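Local structure of polysaccharide deacetylase (Bacillus anthracis, 2J13) at residues M11-T16 against S159-A164; D75-K80 against K223-L228; H108-H113 against T143-V148. The protein probably removes acetyl groups from the amino sugars of bacterial cell-wall peptidoglycan, as a zinc-binding member of carbohydrate esterase family 4. All coordinates share one frame; numbering follows the deposited sequence.

Interactions 1 and 2 lie on opposite sides of the chain's centre, their centres 39 Å apart, and interaction 3 lies nearer the middle of the molecule, in its more buried part. Interaction 3 is the one that reaches a metal: His113, the residue just after strand 109-112, binds a zinc ion together with His117. Interaction 2 adjoins it directly, Leu77 CD1 packing 3.7 Å from His108 CE1, although the two centres are 22 Å apart; the Ile225 side chain is about 14 Å from a different bound zinc. Interaction 1, which fastens the N-terminal tail to helix 160-168, does not touch interaction 3, the nearest atoms being about 11 Å apart.

Interaction 1: M11-T16 against S159-A164; sequences MAYTNT and SERTLA
Tyr13 and Glu160 meet at about a right angle where the N-terminal tail passes over the first turn of helix 160-168, a turn closed by a capping box: Ser159 OG accepts from Thr162 N, and Thr162 OG1 from Ser159 N. The carboxylate stands at the edge of the tyrosine ring, Glu160 CD 3.7 Å from Tyr13 CD1, with the two planes 73° apart. Over one ring face comes Ala164 CB, a CH-pi contact 3.9 Å from the Tyr13 centroid; alanine's single methyl lets the ring settle close. Glu160 turns CG away from its own N (chi1 -166°) and then runs extended, which carries OE1 to Thr14 N at 2.9 Å in a nearly straight bond on the anti side of the carboxylate. Thr14 OG1 adds a weak bond to that same oxygen. Arg161 lies alongside Asn15, its CD 3.1 Å from Asn15 OD1, while its guanidinium forms a salt bridge with Asp125. The tail serves two early helix N-H groups, one directly and another through a water: Arg161 N donates to Thr14 O at 3.1 Å, and the water accepts from Glu160 N at 3.0 Å while donating to Thr16 O at 2.7 Å.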
ATOM      1  N   MET A  11      25.359   2.088 -17.391  1.00 47.49           N
ATOM      2  CA  MET A  11      24.311   1.295 -16.679  1.00 46.63           C
ATOM      3  C   MET A  11      22.899   1.604 -17.174  1.00 45.89           C
ATOM      4  O   MET A  11      22.291   2.593 -16.746  1.00 46.39           O
ATOM      5  N   ALA A  12      22.399   0.766 -18.092  1.00 44.63           N
ATOM      6  CA  ALA A  12      21.005   0.825 -18.537  1.00 43.20           C
ATOM      7  C   ALA A  12      20.198  -0.070 -17.628  1.00 42.66           C
ATOM      8  O   ALA A  12      20.421  -1.287 -17.568  1.00 41.41           O
ATOM      9  CB  ALA A  12      20.847   0.355 -19.972  1.00 42.95           C
ATOM     10  N   TYR A  13      19.241   0.526 -16.938  1.00 42.14           N
ATOM     11  CA  TYR A  13      18.334  -0.249 -16.117  1.00 41.98           C
ATOM     12  C   TYR A  13      17.584  -1.226 -16.981  1.00 40.89           C
ATOM     13  O   TYR A  13      17.222  -0.941 -18.130  1.00 40.57           O
ATOM     14  CB  TYR A  13      17.312   0.654 -15.421  1.00 42.66           C
ATOM     15  CG  TYR A  13      17.870   1.552 -14.353  1.00 43.83           C
ATOM     16  CD1 TYR A  13      18.577   1.042 -13.277  1.00 42.09           C
ATOM     17  CD2 TYR A  13      17.633   2.920 -14.390  1.00 46.07           C
ATOM     18  CE1 TYR A  13      19.073   1.876 -12.279  1.00 42.47           C
ATOM     19  CE2 TYR A  13      18.112   3.759 -13.396  1.00 47.07           C
ATOM     20  CZ  TYR A  13      18.836   3.236 -12.353  1.00 45.45           C
ATOM     21  OH  TYR A  13      19.310   4.098 -11.389  1.00 44.78           O
ATOM     22  N   THR A  14      17.326  -2.393 -16.418  1.00 39.95           N
ATOM     23  CA  THR A  14      16.544  -3.389 -17.088  1.00 39.72           C
ATOM     24  C   THR A  14      15.087  -2.961 -17.075  1.00 38.94           C
ATOM     25  O   THR A  14      14.587  -2.465 -16.047  1.00 38.13           O
ATOM     26  CB  THR A  14      16.741  -4.737 -16.359  1.00 40.35           C
ATOM     27  OG1 THR A  14      18.156  -5.027 -16.311  1.00 43.48           O
ATOM     28  CG2 THR A  14      16.041  -5.821 -17.072  1.00 41.00           C
ATOM     29  N   ASN A  15      14.419  -3.141 -18.205  1.00 37.79           N
ATOM     30  CA  ASN A  15      13.011  -2.821 -18.351  1.00 37.89           C
ATOM     31  C   ASN A  15      12.137  -4.059 -18.393  1.00 35.88           C
ATOM     32  O   ASN A  15      10.931  -3.966 -18.607  1.00 35.79           O
ATOM     33  CB  ASN A  15      12.812  -1.976 -19.613  1.00 38.50           C
ATOM     34  CG  ASN A  15      13.707  -0.721 -19.636  1.00 40.92           C
ATOM     35  OD1 ASN A  15      13.627   0.132 -18.745  1.00 44.58           O
ATOM     36  ND2 ASN A  15      14.552  -0.603 -20.661  1.00 41.59           N
ATOM     37  N   THR A  16      12.726  -5.246 -18.180  1.00 34.47           N
ATOM     38  CA  THR A  16      11.939  -6.466 -18.225  0.50 34.13           C
ATOM     39  C   THR A  16      10.940  -6.427 -17.069  1.00 33.50           C
ATOM     40  O   THR A  16      11.335  -6.141 -15.948  1.00 32.61           O
ATOM     41  CB  THR A  16      12.805  -7.727 -18.145  0.50 34.28           C
ATOM     42  OG1 THR A  16      13.704  -7.736 -19.257  0.50 33.81           O
ATOM     43  CG2 THR A  16      11.937  -8.977 -18.217  0.50 34.12           C
ATOM     44  N   SER A 159       9.718  -3.128 -12.961  1.00 24.49           N
ATOM     45  CA  SER A 159      11.053  -3.469 -13.492  1.00 24.76           C
ATOM     46  C   SER A 159      12.107  -2.808 -12.648  1.00 25.19           C
ATOM     47  O   SER A 159      11.826  -1.998 -11.790  1.00 24.10           O
ATOM     48  CB  SER A 159      11.167  -3.012 -14.944  1.00 25.10           C
ATOM     49  OG  SER A 159      11.034  -1.595 -15.008  1.00 25.46           O
ATOM     50  N   GLU A 160      13.371  -3.139 -12.872  1.00 26.01           N
ATOM     51  CA  GLU A 160      14.441  -2.381 -12.267  1.00 27.43           C
ATOM     52  C   GLU A 160      14.286  -0.878 -12.510  1.00 26.13           C
ATOM     53  O   GLU A 160      14.493  -0.061 -11.600  1.00 25.87           O
ATOM     54  CB  GLU A 160      15.807  -2.855 -12.799  1.00 28.11           C
ATOM     55  CG  GLU A 160      16.926  -2.336 -11.947  1.00 30.74           C
ATOM     56  CD  GLU A 160      18.325  -2.594 -12.514  1.00 32.33           C
ATOM     57  OE1 GLU A 160      18.478  -2.824 -13.742  1.00 37.75           O
ATOM     58  OE2 GLU A 160      19.264  -2.529 -11.683  1.00 39.15           O
ATOM     59  N   ARG A 161      13.947  -0.513 -13.740  1.00 26.35           N
ATOM     60  CA  ARG A 161      13.787   0.901 -14.092  1.00 26.32           C
ATOM     61  C   ARG A 161      12.704   1.586 -13.263  1.00 25.80           C
ATOM     62  O   ARG A 161      12.944   2.650 -12.696  1.00 25.41           O
ATOM     63  CB  ARG A 161      13.473   1.063 -15.565  1.00 27.28           C
ATOM     64  CG  ARG A 161      13.551   2.526 -16.002  1.00 29.71           C
ATOM     65  CD  ARG A 161      12.845   2.774 -17.262  1.00 30.64           C
ATOM     66  NE  ARG A 161      13.252   4.071 -17.785  1.00 31.68           N
ATOM     67  CZ  ARG A 161      14.403   4.268 -18.411  1.00 31.41           C
ATOM     68  NH1 ARG A 161      15.239   3.248 -18.603  1.00 32.68           N
ATOM     69  NH2 ARG A 161      14.719   5.486 -18.830  1.00 32.00           N
ATOM     70  N   THR A 162      11.540   0.962 -13.174  1.00 24.97           N
ATOM     71  CA  THR A 162      10.391   1.617 -12.497  1.00 24.40           C
ATOM     72  C   THR A 162      10.640   1.741 -10.987  1.00 23.68           C
ATOM     73  O   THR A 162      10.262   2.740 -10.367  1.00 23.11           O
ATOM     74  CB  THR A 162       9.040   0.934 -12.796  1.00 23.82           C
ATOM     75  OG1 THR A 162       8.994  -0.379 -12.219  1.00 23.87           O
ATOM     76  CG2 THR A 162       8.752   0.843 -14.278  1.00 25.48           C
ATOM     77  N   LEU A 163      11.248   0.719 -10.376  1.00 22.90           N
ATOM     78  CA  LEU A 163      11.673   0.785  -8.989  1.00 23.30           C
ATOM     79  C   LEU A 163      12.639   1.920  -8.762  1.00 23.11           C
ATOM     80  O   LEU A 163      12.470   2.736  -7.862  1.00 24.29           O
ATOM     81  CB  LEU A 163      12.309  -0.553  -8.560  1.00 23.29           C
ATOM     82  CG  LEU A 163      11.406  -1.752  -8.550  1.00 23.82           C
ATOM     83  CD1 LEU A 163      12.219  -3.044  -8.272  1.00 24.04           C
ATOM     84  CD2 LEU A 163      10.248  -1.592  -7.512  1.00 25.09           C
ATOM     85  N   ALA A 164      13.656   2.021  -9.611  1.00 23.66           N
ATOM     86  CA  ALA A 164      14.666   3.047  -9.442  1.00 24.58           C
ATOM     87  C   ALA A 164      14.107   4.474  -9.672  1.00 24.87           C
ATOM     88  O   ALA A 164      14.449   5.376  -8.949  1.00 25.43           O
ATOM     89  CB  ALA A 164      15.877   2.762 -10.352  1.00 24.62           C
TER
HETATM   90  O   HOH W   1      13.565  -5.565 -14.556  1.00 32.29           O

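Interaction 2: D75-K80 against K223-L228; sequences DVLKEK and KIIDDL
Lys80 NZ is held by both carboxylate oxygens of Asp226 in a salt bridge that joins helix 70-80 to helix 217-230, two nearly parallel helices packed side by side on the outside of the parallel sheet of the NodB homology domain. The stronger arm runs to Asp226 OD1 at 2.7 Å, on the syn lone pair of that oxygen; the second, from Lys80 NZ to Asp226 OD2 at 3.0 Å, is weak. The two side chains cross at about a right angle, and NZ comes in on the side where it meets both oxygens. A bend early in the lysine chain (chi2 -66°), followed by an extended outer half, brings it there. Lysine suits this position twice over: its charged end answers the aspartate, while its methylenes lie against isoleucine. Lys80 CB is 4.0 Å from Ile225 CG2, and Lys80 CG touches both the CG2 and the CD1 ends of that residue. Inward of the salt bridge the contact is apolar and less intimate. Ile225 CD1 reaches Val76 CG1 at 4.2 Å, the two side chains sliding past each other in opposite directions, and lies 4.3 Å from Leu77 CD2. With the segment axes 11.1 Å apart and 28° from parallel, valine, leucine and isoleucine meet only through their terminal methyls. Further along, Arg229 of the second helix donates to Lys80 O. Val76 also packs on Leu221 and Ala222 of helix 217-230, Ile225 touches Val82, Leu77 turns inward to Leu59 of strand 56-63 and to Ala84 and Phe86 of strand 84-88, and Leu228 meets Ile57 of strand 56-63.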
ATOM      1  N   ASP A  75     -14.810   1.853   9.823  1.00 27.79           N
ATOM      2  CA  ASP A  75     -15.498   1.743  11.139  1.00 29.12           C
ATOM      3  C   ASP A  75     -14.812   0.672  12.024  1.00 28.64           C
ATOM      4  O   ASP A  75     -14.612   0.870  13.229  1.00 29.66           O
ATOM      5  CB  ASP A  75     -16.967   1.388  10.946  1.00 30.30           C
ATOM      6  CG  ASP A  75     -17.803   2.523  10.355  1.00 32.57           C
ATOM      7  OD1 ASP A  75     -17.388   3.695  10.402  1.00 35.20           O
ATOM      8  OD2 ASP A  75     -18.921   2.226   9.860  1.00 37.74           O
ATOM      9  N   VAL A  76     -14.517  -0.488  11.437  1.00 28.26           N
ATOM     10  CA  VAL A  76     -13.807  -1.547  12.143  1.00 27.20           C
ATOM     11  C   VAL A  76     -12.434  -1.054  12.632  1.00 26.14           C
ATOM     12  O   VAL A  76     -12.066  -1.232  13.775  1.00 24.92           O
ATOM     13  CB  VAL A  76     -13.652  -2.819  11.302  1.00 26.96           C
ATOM     14  CG1 VAL A  76     -12.728  -3.792  11.987  1.00 26.31           C
ATOM     15  CG2 VAL A  76     -15.007  -3.466  10.998  1.00 26.92           C
ATOM     16  N   LEU A  77     -11.650  -0.426  11.761  1.00 25.75           N
ATOM     17  CA  LEU A  77     -10.315   0.022  12.150  1.00 25.37           C
ATOM     18  C   LEU A  77     -10.344   1.038  13.299  1.00 27.21           C
ATOM     19  O   LEU A  77      -9.466   1.037  14.168  1.00 26.62           O
ATOM     20  CB  LEU A  77      -9.596   0.630  10.919  1.00 24.90           C
ATOM     21  CG  LEU A  77      -9.322  -0.368   9.791  1.00 24.32           C
ATOM     22  CD1 LEU A  77      -8.743   0.416   8.548  1.00 23.60           C
ATOM     23  CD2 LEU A  77      -8.383  -1.450  10.258  1.00 24.74           C
ATOM     24  N   LYS A  78     -11.371   1.880  13.299  1.00 28.93           N
ATOM     25  CA  LYS A  78     -11.564   2.876  14.332  1.00 30.91           C
ATOM     26  C   LYS A  78     -11.924   2.204  15.671  1.00 31.26           C
ATOM     27  O   LYS A  78     -11.373   2.564  16.685  1.00 31.19           O
ATOM     28  CB  LYS A  78     -12.672   3.829  13.894  1.00 31.35           C
ATOM     29  CG  LYS A  78     -12.977   4.999  14.837  1.00 33.80           C
ATOM     30  CD  LYS A  78     -14.191   5.731  14.302  1.00 36.27           C
ATOM     31  CE  LYS A  78     -13.989   7.223  14.178  1.00 41.53           C
ATOM     32  NZ  LYS A  78     -14.845   7.826  13.076  1.00 44.06           N
ATOM     33  N   GLU A  79     -12.816   1.219  15.614  1.00 31.66           N
ATOM     34  CA  GLU A  79     -13.258   0.471  16.795  0.50 32.52           C
ATOM     35  C   GLU A  79     -12.106  -0.272  17.438  1.00 32.06           C
ATOM     36  O   GLU A  79     -11.970  -0.293  18.675  1.00 32.59           O
ATOM     37  CB  GLU A  79     -14.338  -0.536  16.408  0.50 32.61           C
ATOM     38  CG  GLU A  79     -15.700   0.085  16.133  0.50 33.65           C
ATOM     39  CD  GLU A  79     -16.829  -0.934  16.050  0.50 34.56           C
ATOM     40  OE1 GLU A  79     -16.631  -2.116  16.435  0.50 35.72           O
ATOM     41  OE2 GLU A  79     -17.932  -0.544  15.591  0.50 36.81           O
ATOM     42  N   LYS A  80     -11.289  -0.895  16.599  1.00 30.75           N
ATOM     43  CA  LYS A  80     -10.207  -1.732  17.034  1.00 30.25           C
ATOM     44  C   LYS A  80      -8.902  -0.987  17.239  1.00 29.14           C
ATOM     45  O   LYS A  80      -7.925  -1.590  17.666  1.00 28.59           O
ATOM     46  CB  LYS A  80      -9.979  -2.858  16.015  1.00 30.32           C
ATOM     47  CG  LYS A  80     -11.179  -3.736  15.763  1.00 32.15           C
ATOM     48  CD  LYS A  80     -11.562  -4.537  16.966  1.00 34.73           C
ATOM     49  CE  LYS A  80     -12.689  -5.470  16.625  1.00 37.30           C
ATOM     50  NZ  LYS A  80     -13.003  -6.327  17.796  1.00 37.88           N
ATOM     51  N   LYS A 223     -12.644 -10.046  12.889  1.00 31.23           N
ATOM     52  CA  LYS A 223     -12.244 -11.354  13.429  1.00 32.29           C
ATOM     53  C   LYS A 223     -10.753 -11.617  13.327  1.00 30.35           C
ATOM     54  O   LYS A 223     -10.144 -12.177  14.260  1.00 30.24           O
ATOM     55  CB  LYS A 223     -13.002 -12.466  12.695  1.00 32.16           C
ATOM     56  CG  LYS A 223     -14.509 -12.478  12.902  1.00 35.43           C
ATOM     57  CD  LYS A 223     -15.155 -13.489  11.979  1.00 37.47           C
ATOM     58  CE  LYS A 223     -14.473 -14.861  12.101  1.00 41.45           C
ATOM     59  NZ  LYS A 223     -15.286 -15.995  11.578  1.00 44.86           N
ATOM     60  N   ILE A 224     -10.154 -11.217  12.198  1.00 28.90           N
ATOM     61  CA  ILE A 224      -8.742 -11.382  11.949  1.00 27.58           C
ATOM     62  C   ILE A 224      -7.924 -10.527  12.929  1.00 25.55           C
ATOM     63  O   ILE A 224      -6.950 -11.001  13.517  1.00 24.73           O
ATOM     64  CB  ILE A 224      -8.391 -10.991  10.482  1.00 28.56           C
ATOM     65  CG1 ILE A 224      -8.977 -12.028   9.523  1.00 29.20           C
ATOM     66  CG2 ILE A 224      -6.901 -10.858  10.314  1.00 30.98           C
ATOM     67  CD1 ILE A 224      -8.856 -11.637   8.023  1.00 30.39           C
ATOM     68  N   ILE A 225      -8.355  -9.291  13.143  1.00 24.03           N
ATOM     69  CA  ILE A 225      -7.669  -8.395  14.091  1.00 23.21           C
ATOM     70  C   ILE A 225      -7.703  -8.992  15.503  1.00 24.34           C
ATOM     71  O   ILE A 225      -6.675  -9.088  16.192  1.00 24.49           O
ATOM     72  CB  ILE A 225      -8.334  -7.026  14.078  1.00 23.26           C
ATOM     73  CG1 ILE A 225      -7.933  -6.258  12.803  1.00 22.99           C
ATOM     74  CG2 ILE A 225      -7.942  -6.167  15.281  1.00 24.04           C
ATOM     75  CD1 ILE A 225      -8.774  -5.009  12.573  1.00 24.78           C
ATOM     76  N   ASP A 226      -8.882  -9.404  15.908  1.00 24.57           N
ATOM     77  CA  ASP A 226      -9.034 -10.009  17.245  1.00 26.54           C
ATOM     78  C   ASP A 226      -8.157 -11.247  17.392  1.00 27.22           C
ATOM     79  O   ASP A 226      -7.404 -11.414  18.387  1.00 27.04           O
ATOM     80  CB  ASP A 226     -10.501 -10.338  17.512  1.00 27.85           C
ATOM     81  CG  ASP A 226     -11.385  -9.106  17.722  1.00 30.91           C
ATOM     82  OD1 ASP A 226     -10.867  -7.975  17.928  1.00 31.97           O
ATOM     83  OD2 ASP A 226     -12.648  -9.276  17.715  1.00 35.67           O
ATOM     84  N   ASP A 227      -8.235 -12.146  16.419  1.00 27.33           N
ATOM     85  CA  ASP A 227      -7.504 -13.415  16.435  0.50 27.88           C
ATOM     86  C   ASP A 227      -5.974 -13.229  16.450  1.00 27.35           C
ATOM     87  O   ASP A 227      -5.231 -13.912  17.159  1.00 27.49           O
ATOM     88  CB  ASP A 227      -7.954 -14.222  15.204  0.50 28.75           C
ATOM     89  CG  ASP A 227      -7.396 -15.621  15.163  0.50 31.10           C
ATOM     90  OD1 ASP A 227      -8.087 -16.543  15.639  0.50 36.62           O
ATOM     91  OD2 ASP A 227      -6.288 -15.814  14.632  0.50 34.11           O
ATOM     92  N   LEU A 228      -5.478 -12.307  15.631  1.00 26.27           N
ATOM     93  CA  LEU A 228      -4.078 -12.066  15.583  1.00 26.01           C
ATOM     94  C   LEU A 228      -3.584 -11.407  16.872  1.00 25.63           C
ATOM     95  O   LEU A 228      -2.510 -11.745  17.351  1.00 26.84           O
ATOM     96  CB  LEU A 228      -3.701 -11.251  14.335  1.00 26.07           C
ATOM     97  CG  LEU A 228      -3.826 -12.069  13.048  1.00 26.28           C
ATOM     98  CD1 LEU A 228      -3.666 -11.189  11.790  1.00 28.27           C
ATOM     99  CD2 LEU A 228      -2.790 -13.178  13.024  1.00 30.82           C
TER

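Interaction 3: H108-H113 against T143-V148; sequences HIIGNH and TGQKEV. With ZN (zinc ion), chain B.
Gln145 lays its side-chain amide along the backbone of Ile110 as though it were a peptide group of a neighbouring strand. Its OE1 accepts from Ile110 N at 2.9 Å and its NE2 donates to Ile110 O, also at 2.9 Å; both bonds lie in the carbonyl plane of their acceptor, on a lone pair. An extended chain, with CG opposite the backbone N (chi1 -176°), gives glutamine the length to reach the strand from its loop. The other edge of strand 109-112 is taken by strand 84-88, which pairs with Ile109 and Gly111. Close packing continues beside the amide: Ile110 CD1 and Thr143 CG2 approach tip to tip at 3.7 Å, next to helix 97-105, and Val148 CG1 rests 4.0 Å from Asn112 CB, against helix 125-143. Thr143 OG1, besides its bond with Ile139 O, forms an ST turn by accepting from Gln145 N. The outer side of the loop is looser: Gly144, Lys146 and Glu147 are exposed, and glycine suits the positive phi (75°) just after helix 125-143. A water lies between Gln145 OE1 (2.6 Å) and His108 O (2.7 Å). Beyond the strand, His113 NE2 binds zinc at 2.0 Å; His117 binds the same ion, and a second-shell hydrogen bond from His113 ND1 to Arg152 O orients the ring. An amide gives and takes at once and so serves both Ile110 N and O; the added bond to Glu147 O, tilted from both planes, uses the second N-H and helps fix the rotation.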
ATOM      1  N   HIS A 108      -5.022   7.179   9.596  1.00 25.21           N
ATOM      2  CA  HIS A 108      -4.399   6.285   8.604  1.00 23.61           C
ATOM      3  C   HIS A 108      -3.405   7.037   7.726  1.00 23.83           C
ATOM      4  O   HIS A 108      -3.271   8.277   7.835  1.00 25.80           O
ATOM      5  CB  HIS A 108      -5.467   5.602   7.791  1.00 23.42           C
ATOM      6  CG  HIS A 108      -6.425   4.854   8.645  1.00 22.23           C
ATOM      7  ND1 HIS A 108      -6.038   3.784   9.426  1.00 22.48           N
ATOM      8  CD2 HIS A 108      -7.729   5.078   8.921  1.00 24.28           C
ATOM      9  CE1 HIS A 108      -7.082   3.355  10.110  1.00 24.51           C
ATOM     10  NE2 HIS A 108      -8.117   4.124   9.828  1.00 24.77           N
ATOM     11  N   ILE A 109      -2.663   6.286   6.913  1.00 21.72           N
ATOM     12  CA  ILE A 109      -1.727   6.891   5.954  1.00 20.71           C
ATOM     13  C   ILE A 109      -2.314   6.658   4.595  1.00 20.17           C
ATOM     14  O   ILE A 109      -2.794   5.545   4.315  1.00 19.87           O
ATOM     15  CB  ILE A 109      -0.359   6.259   6.045  1.00 22.04           C
ATOM     16  CG1 ILE A 109       0.240   6.543   7.416  1.00 22.18           C
ATOM     17  CG2 ILE A 109       0.533   6.734   4.896  1.00 22.17           C
ATOM     18  CD1 ILE A 109       1.455   5.719   7.701  1.00 25.11           C
ATOM     19  N   ILE A 110      -2.323   7.696   3.760  1.00 20.03           N
ATOM     20  CA  ILE A 110      -2.790   7.568   2.388  1.00 19.41           C
ATOM     21  C   ILE A 110      -1.563   7.403   1.493  1.00 19.02           C
ATOM     22  O   ILE A 110      -0.634   8.247   1.500  1.00 19.55           O
ATOM     23  CB  ILE A 110      -3.637   8.777   1.927  1.00 19.53           C
ATOM     24  CG1 ILE A 110      -4.827   9.004   2.866  1.00 19.31           C
ATOM     25  CG2 ILE A 110      -4.145   8.581   0.518  1.00 19.40           C
ATOM     26  CD1 ILE A 110      -5.506  10.362   2.562  1.00 22.51           C
ATOM     27  N   GLY A 111      -1.522   6.271   0.792  1.00 18.27           N
ATOM     28  CA  GLY A 111      -0.434   5.984  -0.147  1.00 17.56           C
ATOM     29  C   GLY A 111      -0.830   6.249  -1.581  1.00 17.15           C
ATOM     30  O   GLY A 111      -1.970   6.476  -1.889  1.00 17.06           O
ATOM     31  N   ASN A 112       0.163   6.149  -2.456  1.00 16.56           N
ATOM     32  CA  ASN A 112       0.064   6.488  -3.849  1.00 16.68           C
ATOM     33  C   ASN A 112      -0.032   5.223  -4.714  1.00 15.94           C
ATOM     34  O   ASN A 112       0.927   4.431  -4.738  1.00 17.26           O
ATOM     35  CB  ASN A 112       1.300   7.292  -4.226  1.00 17.07           C
ATOM     36  CG  ASN A 112       1.217   7.940  -5.589  1.00 16.82           C
ATOM     37  OD1 ASN A 112       0.611   7.409  -6.529  1.00 18.51           O
ATOM     38  ND2 ASN A 112       1.841   9.136  -5.706  1.00 17.53           N
ATOM     39  N   HIS A 113      -1.147   5.044  -5.425  1.00 16.09           N
ATOM     40  CA  HIS A 113      -1.365   3.891  -6.300  1.00 17.59           C
ATOM     41  C   HIS A 113      -1.475   4.335  -7.772  1.00 17.31           C
ATOM     42  O   HIS A 113      -1.995   3.590  -8.595  1.00 19.02           O
ATOM     43  CB  HIS A 113      -2.612   3.123  -5.879  1.00 17.70           C
ATOM     44  CG  HIS A 113      -2.691   1.700  -6.334  1.00 17.91           C
ATOM     45  ND1 HIS A 113      -1.611   0.849  -6.365  1.00 17.58           N
ATOM     46  CD2 HIS A 113      -3.761   0.964  -6.703  1.00 19.30           C
ATOM     47  CE1 HIS A 113      -2.010  -0.344  -6.794  1.00 18.28           C
ATOM     48  NE2 HIS A 113      -3.310  -0.302  -7.009  1.00 17.33           N
ATOM     49  N   THR A 143      -6.436  16.454   1.337  1.00 25.86           N
ATOM     50  CA  THR A 143      -6.553  15.976   2.723  1.00 26.03           C
ATOM     51  C   THR A 143      -5.689  16.682   3.739  1.00 26.82           C
ATOM     52  O   THR A 143      -5.953  16.602   4.943  1.00 28.64           O
ATOM     53  CB  THR A 143      -6.169  14.481   2.829  1.00 24.99           C
ATOM     54  OG1 THR A 143      -4.759  14.350   2.675  1.00 24.47           O
ATOM     55  CG2 THR A 143      -6.888  13.678   1.828  1.00 25.49           C
ATOM     56  N   GLY A 144      -4.657  17.377   3.273  1.00 28.19           N
ATOM     57  CA  GLY A 144      -3.650  17.943   4.127  1.00 27.41           C
ATOM     58  C   GLY A 144      -2.620  17.042   4.732  1.00 27.00           C
ATOM     59  O   GLY A 144      -1.800  17.498   5.500  1.00 27.40           O
ATOM     60  N   GLN A 145      -2.584  15.765   4.320  1.00 26.02           N
ATOM     61  CA  GLN A 145      -1.481  14.908   4.696  1.00 25.91           C
ATOM     62  C   GLN A 145      -0.177  15.567   4.263  1.00 26.69           C
ATOM     63  O   GLN A 145      -0.029  16.013   3.100  1.00 27.28           O
ATOM     64  CB  GLN A 145      -1.637  13.534   4.023  1.00 25.35           C
ATOM     65  CG  GLN A 145      -0.587  12.540   4.440  1.00 25.41           C
ATOM     66  CD  GLN A 145      -0.909  11.155   3.917  1.00 24.63           C
ATOM     67  OE1 GLN A 145      -1.866  10.525   4.374  1.00 23.23           O
ATOM     68  NE2 GLN A 145      -0.095  10.659   2.985  1.00 22.02           N
ATOM     69  N   LYS A 146       0.790  15.578   5.164  1.00 27.92           N
ATOM     70  CA  LYS A 146       2.032  16.334   4.964  0.50 29.30           C
ATOM     71  C   LYS A 146       2.946  15.734   3.911  1.00 29.12           C
ATOM     72  O   LYS A 146       3.499  16.457   3.073  1.00 29.53           O
ATOM     73  CB  LYS A 146       2.786  16.434   6.288  0.50 29.88           C
ATOM     74  CG  LYS A 146       4.057  17.267   6.242  0.50 31.26           C
ATOM     75  CD  LYS A 146       4.889  17.051   7.489  0.50 33.59           C
ATOM     76  CE  LYS A 146       6.214  17.789   7.427  0.50 35.25           C
ATOM     77  NZ  LYS A 146       7.096  17.362   8.553  0.50 37.97           N
ATOM     78  N   GLU A 147       3.118  14.409   3.973  1.00 28.73           N
ATOM     79  CA  GLU A 147       4.081  13.729   3.141  1.00 28.03           C
ATOM     80  C   GLU A 147       3.364  12.539   2.520  1.00 26.11           C
ATOM     81  O   GLU A 147       2.471  11.970   3.143  1.00 24.36           O
ATOM     82  CB  GLU A 147       5.247  13.232   3.985  1.00 29.84           C
ATOM     83  CG  GLU A 147       6.128  14.316   4.662  1.00 34.87           C
ATOM     84  CD  GLU A 147       6.773  15.265   3.654  1.00 41.90           C
ATOM     85  OE1 GLU A 147       7.007  14.850   2.495  1.00 46.93           O
ATOM     86  OE2 GLU A 147       7.058  16.442   4.008  1.00 46.77           O
ATOM     87  N   VAL A 148       3.776  12.182   1.310  1.00 24.02           N
ATOM     88  CA  VAL A 148       3.324  10.953   0.654  1.00 22.83           C
ATOM     89  C   VAL A 148       4.600  10.170   0.341  1.00 23.00           C
ATOM     90  O   VAL A 148       5.293  10.461  -0.640  1.00 23.99           O
ATOM     91  CB  VAL A 148       2.502  11.236  -0.604  1.00 23.09           C
ATOM     92  CG1 VAL A 148       2.124   9.938  -1.311  1.00 22.31           C
ATOM     93  CG2 VAL A 148       1.219  12.083  -0.284  1.00 22.40           C
TER
HETATM   94 ZN    ZN B1236      -4.371  -1.662  -8.070  1.00 21.67          ZN
HETATM   95  O   HOH W   2      -2.890  10.699   6.739  1.00 34.49           O